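Local coordinates for hookworm platelet inhibitor 1 (Ancylostoma caninum, PDB 4TPV), which inhibits platelet aggregation and adhesion as a secreted hookworm toxin, possibly by binding the integrins that recognise fibrinogen and collagen, at residues Leu4-Glu9 and Leu48-Tyr53; Ser55-Ser60 and Ala123-Ser128. All blocks are in the same frame, centred on the assembly; numbering follows the deposited sequence.

Interaction 1: residues Leu4-Glu9 and Leu48-Tyr53; sequences LCQQRE and LEEKAY
Arg8 turns its CG away from its own carbonyl carbon (chi1 -56°) and bends again at chi2 (-71°), which lays the rest of the chain against helix 46-56, along Tyr53 and between Glu49 and Glu50. In this CAP-superfamily protein the N-terminal segment 4-9 thus runs along the flank of that helix, and a salt-bridge network joins the two. Two different edges of the guanidinium are used. NE bonds to Glu49 OE1 at 3.0 Å, reaching the oxygen on its anti side, with the two planes strongly inclined. NH2 gives an almost straight bond to Glu50 OE1, also 3.0 Å, and here guanidinium and carboxylate are nearly coplanar; the bend at chi2 of Glu50 helps to bring OE1 round. Held at two places on its rim and backed by Tyr53 on one face, the flat group is probably restricted in rotation: the planes lie 11° apart, Arg8 CZ sits 4.1 Å from the ring centroid, off-centre, and CD makes a CH-pi contact over the ring. Gln6 OE1 lies over the opposite face, toward the rim. Neither glutamate serves Arg8 alone: Glu49 OE2 pairs with Arg16 and accepts a hydrogen bond from Tyr44, and Glu50 OE2 pairs with Lys54. The positive charges would be expected to favour ionised carboxylates. Cys5 SG, in its disulfide to Cys46, packs 3.6 Å from Glu49 OE2. Two waters complete the network: one accepts from Arg8 NH1 and donates to Glu50 OE1, while the other accepts from Gln6 N at 2.8 Å and donates to Glu49 OE1 at 2.6 Å.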
loop_
_atom_site.group_PDB
_atom_site.type_symbol
_atom_site.label_atom_id
_atom_site.label_comp_id
_atom_site.label_asym_id
_atom_site.label_seq_id
_atom_site.Cartn_x
_atom_site.Cartn_y
_atom_site.Cartn_z
ATOM N N LEU A 4 -8.905 -6.267 15.789
ATOM C CA LEU A 4 -8.003 -7.416 15.886
ATOM C C LEU A 4 -6.553 -6.968 16.021
ATOM O O LEU A 4 -5.639 -7.788 16.072
ATOM C CB LEU A 4 -8.152 -8.316 14.668
ATOM C CG LEU A 4 -9.585 -8.760 14.390
ATOM C CD1 LEU A 4 -9.637 -9.628 13.144
ATOM C CD2 LEU A 4 -10.130 -9.501 15.584
ATOM N N CYS A 5 -6.352 -5.657 16.052
ATOM C CA CYS A 5 -5.019 -5.121 16.271
ATOM C C CYS A 5 -4.782 -4.952 17.745
ATOM O O CYS A 5 -5.709 -4.682 18.516
ATOM C CB CYS A 5 -4.814 -3.777 15.577
ATOM S SG CYS A 5 -4.512 -3.824 13.783
ATOM N N GLN A 6 -3.527 -5.100 18.134
ATOM C CA GLN A 6 -3.152 -4.968 19.531
ATOM C C GLN A 6 -2.539 -3.601 19.759
ATOM O O GLN A 6 -2.237 -2.871 18.799
ATOM C CB GLN A 6 -2.168 -6.052 19.920
ATOM C CG GLN A 6 -0.786 -5.795 19.377
ATOM C CD GLN A 6 0.099 -6.996 19.493
ATOM O OE1 GLN A 6 0.072 -7.885 18.635
ATOM N NE2 GLN A 6 0.898 -7.043 20.556
ATOM N N GLN A 7 -2.357 -3.244 21.028
ATOM C CA GLN A 7 -1.756 -1.959 21.351
ATOM C C GLN A 7 -0.317 -1.917 20.856
ATOM O O GLN A 7 0.468 -2.803 21.153
ATOM C CB GLN A 7 -1.799 -1.691 22.857
ATOM C CG GLN A 7 -1.708 -0.208 23.185
ATOM C CD GLN A 7 -0.924 0.078 24.448
ATOM O OE1 GLN A 7 -1.054 -0.628 25.454
ATOM N NE2 GLN A 7 -0.098 1.124 24.404
ATOM N N ARG A 8 0.021 -0.890 20.081
ATOM C CA ARG A 8 1.396 -0.713 19.646
ATOM C C ARG A 8 1.967 0.560 20.235
ATOM O O ARG A 8 1.248 1.537 20.442
ATOM C CB ARG A 8 1.495 -0.670 18.120
ATOM C CG ARG A 8 0.910 -1.895 17.422
ATOM C CD ARG A 8 1.732 -3.175 17.605
ATOM N NE ARG A 8 1.190 -4.237 16.752
ATOM C CZ ARG A 8 1.679 -5.471 16.677
ATOM N NH1 ARG A 8 2.740 -5.805 17.380
ATOM N NH2 ARG A 8 1.124 -6.367 15.870
ATOM N N GLU A 9 3.267 0.554 20.477
ATOM C CA GLU A 9 3.914 1.677 21.128
ATOM C C GLU A 9 3.922 2.938 20.273
ATOM O O GLU A 9 3.751 4.039 20.794
ATOM C CB GLU A 9 5.341 1.304 21.505
ATOM C CG GLU A 9 6.206 2.506 21.786
ATOM C CD GLU A 9 7.475 2.136 22.501
ATOM O OE1 GLU A 9 7.681 0.929 22.749
ATOM O OE2 GLU A 9 8.259 3.054 22.818
ATOM N N LEU A 48 -1.573 -8.470 8.458
ATOM C CA LEU A 48 -0.426 -7.881 7.782
ATOM C C LEU A 48 0.338 -6.932 8.697
ATOM O O LEU A 48 1.557 -6.825 8.589
ATOM C CB LEU A 48 -0.868 -7.138 6.525
ATOM C CG LEU A 48 -1.356 -8.075 5.444
ATOM C CD1 LEU A 48 -1.646 -7.268 4.181
ATOM C CD2 LEU A 48 -0.315 -9.161 5.156
ATOM N N GLU A 49 -0.369 -6.250 9.600
ATOM C CA GLU A 49 0.337 -5.408 10.565
ATOM C C GLU A 49 1.282 -6.248 11.418
ATOM O O GLU A 49 2.431 -5.854 11.654
ATOM C CB GLU A 49 -0.625 -4.634 11.476
ATOM C CG GLU A 49 0.106 -3.919 12.631
ATOM C CD GLU A 49 -0.804 -3.028 13.469
ATOM O OE1 GLU A 49 -0.812 -3.204 14.714
ATOM O OE2 GLU A 49 -1.481 -2.155 12.897
ATOM N N GLU A 50 0.818 -7.401 11.894
ATOM C CA GLU A 50 1.694 -8.255 12.688
ATOM C C GLU A 50 2.888 -8.743 11.846
ATOM O O GLU A 50 4.017 -8.777 12.333
ATOM C CB GLU A 50 0.930 -9.436 13.274
ATOM C CG GLU A 50 1.844 -10.538 13.816
ATOM C CD GLU A 50 2.566 -10.196 15.118
ATOM O OE1 GLU A 50 2.407 -9.077 15.647
ATOM O OE2 GLU A 50 3.313 -11.075 15.602
ATOM N N LYS A 51 2.641 -9.070 10.577
ATOM C CA LYS A 51 3.724 -9.461 9.674
ATOM C C LYS A 51 4.719 -8.309 9.527
ATOM O O LYS A 51 5.950 -8.504 9.530
ATOM C CB LYS A 51 3.155 -9.867 8.308
ATOM C CG LYS A 51 4.158 -10.482 7.338
ATOM C CD LYS A 51 3.468 -10.809 6.018
ATOM C CE LYS A 51 4.457 -11.387 5.009
ATOM N NZ LYS A 51 3.884 -11.427 3.630
ATOM N N ALA A 52 4.178 -7.106 9.429
ATOM C CA ALA A 52 5.024 -5.924 9.299
ATOM C C ALA A 52 5.878 -5.697 10.545
ATOM O O ALA A 52 7.055 -5.332 10.426
ATOM C CB ALA A 52 4.163 -4.685 8.995
ATOM N N TYR A 53 5.308 -5.917 11.741
ATOM C CA TYR A 53 6.086 -5.761 12.973
ATOM C C TYR A 53 7.178 -6.823 13.072
ATOM O O TYR A 53 8.319 -6.515 13.408
ATOM C CB TYR A 53 5.180 -5.780 14.231
ATOM C CG TYR A 53 4.780 -4.384 14.604
ATOM C CD1 TYR A 53 5.655 -3.558 15.306
ATOM C CD2 TYR A 53 3.582 -3.849 14.171
ATOM C CE1 TYR A 53 5.330 -2.246 15.600
ATOM C CE2 TYR A 53 3.246 -2.527 14.450
ATOM C CZ TYR A 53 4.126 -1.730 15.176
ATOM O OH TYR A 53 3.811 -0.428 15.465
HETATM O O HOH W 1 3.419 -8.659 18.015
HETATM O O HOH W 2 -1.660 -5.250 16.049
#

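Interaction 2: residues Ser55-Ser60 and Ala123-Ser128; sequences SAEKCS and AVVDCS
Ala56 O accepts the backbone N-H of Cys59 at 2.9 Å, closing the type I turn Ala56-Cys59 where helix 46-56 runs out into the loop, and the same oxygen faces strand 119-127, where Val125 CG2 approaches it to 3.7 Å. Cys59, the last residue of the turn, leaves helical geometry with a positive phi (63°), and its CB points at the strand. The disulfide to Cys127 follows: SG to SG is 2.0 Å, with chi3 at -85°, close to the 90° magnitude an unstrained bridge prefers. Each sulfur stands beside its own backbone N, opposite the carbonyl carbon, and the bridge spans alpha carbons 5.8 Å apart.

Beside the bridge the join is apolar. Ala56 CB fits against both methyls of Val125, at 3.8 Å from CG2 and 3.9 Å from CG1, so the fork of the valine straddles the alanine methyl. Two residues earlier in the strand, Ala123 CB meets the same methyl at 4.1 Å. Because the strand alternates, Ala123, Val125 and Cys127 all direct their side chains toward the 55-60 segment, while Val124 and Asp126 turn away from it. Glu57, whose CB points away, only grazes Val125 CG1 with its CG.

Strand 130-138 lies next to this one in the sheet, and its Val134 also touches Ala56, while His132 touches Val125 and Cys127. The whole is the C-terminal part of a helix and its following turn laid on a sheet face and locked by a disulfide, part of the alpha-beta-alpha sandwich characteristic of the CAP domain.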
loop_
_atom_site.group_PDB
_atom_site.type_symbol
_atom_site.label_atom_id
_atom_site.label_comp_id
_atom_site.label_asym_id
_atom_site.label_seq_id
_atom_site.Cartn_x
_atom_site.Cartn_y
_atom_site.Cartn_z
ATOM N N SER A 55 8.708 -8.261 10.809
ATOM C CA SER A 55 9.758 -7.944 9.841
ATOM C C SER A 55 10.514 -6.676 10.233
ATOM O O SER A 55 11.750 -6.622 10.162
ATOM C CB SER A 55 9.176 -7.779 8.438
ATOM O OG SER A 55 10.210 -7.427 7.539
ATOM N N ALA A 56 9.771 -5.652 10.647
ATOM C CA ALA A 56 10.379 -4.380 11.053
ATOM C C ALA A 56 11.398 -4.548 12.167
ATOM O O ALA A 56 12.415 -3.879 12.177
ATOM C CB ALA A 56 9.309 -3.392 11.495
ATOM N N GLU A 57 11.134 -5.442 13.114
ATOM C CA GLU A 57 12.003 -5.547 14.274
ATOM C C GLU A 57 13.369 -6.122 13.924
ATOM O O GLU A 57 14.281 -6.076 14.753
ATOM C CB GLU A 57 11.346 -6.403 15.359
ATOM C CG GLU A 57 10.116 -5.775 15.961
ATOM C CD GLU A 57 9.287 -6.771 16.750
ATOM O OE1 GLU A 57 9.701 -7.953 16.844
ATOM O OE2 GLU A 57 8.222 -6.365 17.271
ATOM N N LYS A 58 13.511 -6.660 12.710
ATOM C CA LYS A 58 14.813 -7.127 12.251
ATOM C C LYS A 58 15.705 -5.941 11.908
ATOM O O LYS A 58 16.917 -6.080 11.807
ATOM C CB LYS A 58 14.661 -8.057 11.043
ATOM C CG LYS A 58 13.850 -9.324 11.338
ATOM C CD LYS A 58 13.852 -10.203 10.100
ATOM C CE LYS A 58 12.847 -11.323 10.155
ATOM N NZ LYS A 58 12.627 -11.817 8.749
ATOM N N CYS A 59 15.089 -4.779 11.728
ATOM C CA CYS A 59 15.818 -3.517 11.546
ATOM C C CYS A 59 16.677 -3.482 10.288
ATOM O O CYS A 59 17.715 -2.815 10.265
ATOM C CB CYS A 59 16.692 -3.217 12.767
ATOM S SG CYS A 59 15.710 -2.575 14.182
ATOM N N SER A 60 16.248 -4.196 9.253
ATOM C CA SER A 60 16.855 -4.063 7.932
ATOM C C SER A 60 16.423 -2.732 7.307
ATOM O O SER A 60 15.352 -2.213 7.625
ATOM C CB SER A 60 16.456 -5.231 7.023
ATOM O OG SER A 60 17.089 -5.113 5.761
ATOM N N ALA A 123 3.896 -0.948 10.416
ATOM C CA ALA A 123 4.610 -1.036 11.683
ATOM C C ALA A 123 5.585 0.134 11.788
ATOM O O ALA A 123 6.147 0.587 10.784
ATOM C CB ALA A 123 5.354 -2.373 11.793
ATOM N N VAL A 124 5.752 0.645 12.995
ATOM C CA VAL A 124 6.671 1.740 13.261
ATOM C C VAL A 124 7.578 1.312 14.402
ATOM O O VAL A 124 7.089 0.981 15.484
ATOM C CB VAL A 124 5.908 3.022 13.621
ATOM C CG1 VAL A 124 6.887 4.131 13.989
ATOM C CG2 VAL A 124 5.010 3.450 12.455
ATOM N N VAL A 125 8.893 1.293 14.179
ATOM C CA VAL A 125 9.813 0.813 15.203
ATOM C C VAL A 125 11.057 1.682 15.233
ATOM O O VAL A 125 11.347 2.367 14.259
ATOM C CB VAL A 125 10.237 -0.642 14.965
ATOM C CG1 VAL A 125 9.022 -1.581 14.937
ATOM C CG2 VAL A 125 11.018 -0.757 13.683
ATOM N N ASP A 126 11.774 1.670 16.353
ATOM C CA ASP A 126 13.060 2.350 16.419
ATOM C C ASP A 126 14.204 1.372 16.218
ATOM O O ASP A 126 14.266 0.332 16.870
ATOM C CB ASP A 126 13.243 3.064 17.766
ATOM C CG ASP A 126 14.571 3.828 17.848
ATOM O OD1 ASP A 126 14.656 4.912 17.240
ATOM O OD2 ASP A 126 15.518 3.351 18.514
ATOM N N CYS A 127 15.123 1.730 15.333
ATOM C CA CYS A 127 16.341 0.961 15.152
ATOM C C CYS A 127 17.528 1.871 15.343
ATOM O O CYS A 127 17.812 2.699 14.472
ATOM C CB CYS A 127 16.389 0.339 13.765
ATOM S SG CYS A 127 15.051 -0.807 13.427
ATOM N N SER A 128 18.174 1.761 16.499
ATOM C CA SER A 128 19.415 2.486 16.769
ATOM C C SER A 128 19.262 3.980 16.514
ATOM O O SER A 128 20.157 4.624 15.970
ATOM C CB SER A 128 20.553 1.913 15.917
ATOM O OG SER A 128 21.791 1.978 16.603
#

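How the interactions relate
From the N terminus, the chain passes through 4-9, runs along helix 13-34 and returns on helix 46-56, where interaction 1 closes the first loop. Interaction 2 opens only after that, from the last part of the same helix, and closes a longer loop on strand 119-127, so the two are in series and neither nest nor cross. Helix 46-56 is the shared element: the N-terminal segment lies along one flank, while other residues of the helix pack on the central sheet. Tyr53 joins them directly, as its CD2 lies 3.3 Å from Ala123 CB and its CE1 3.8 Å from Val125 CG1, linking N-terminal segment, helix and strand.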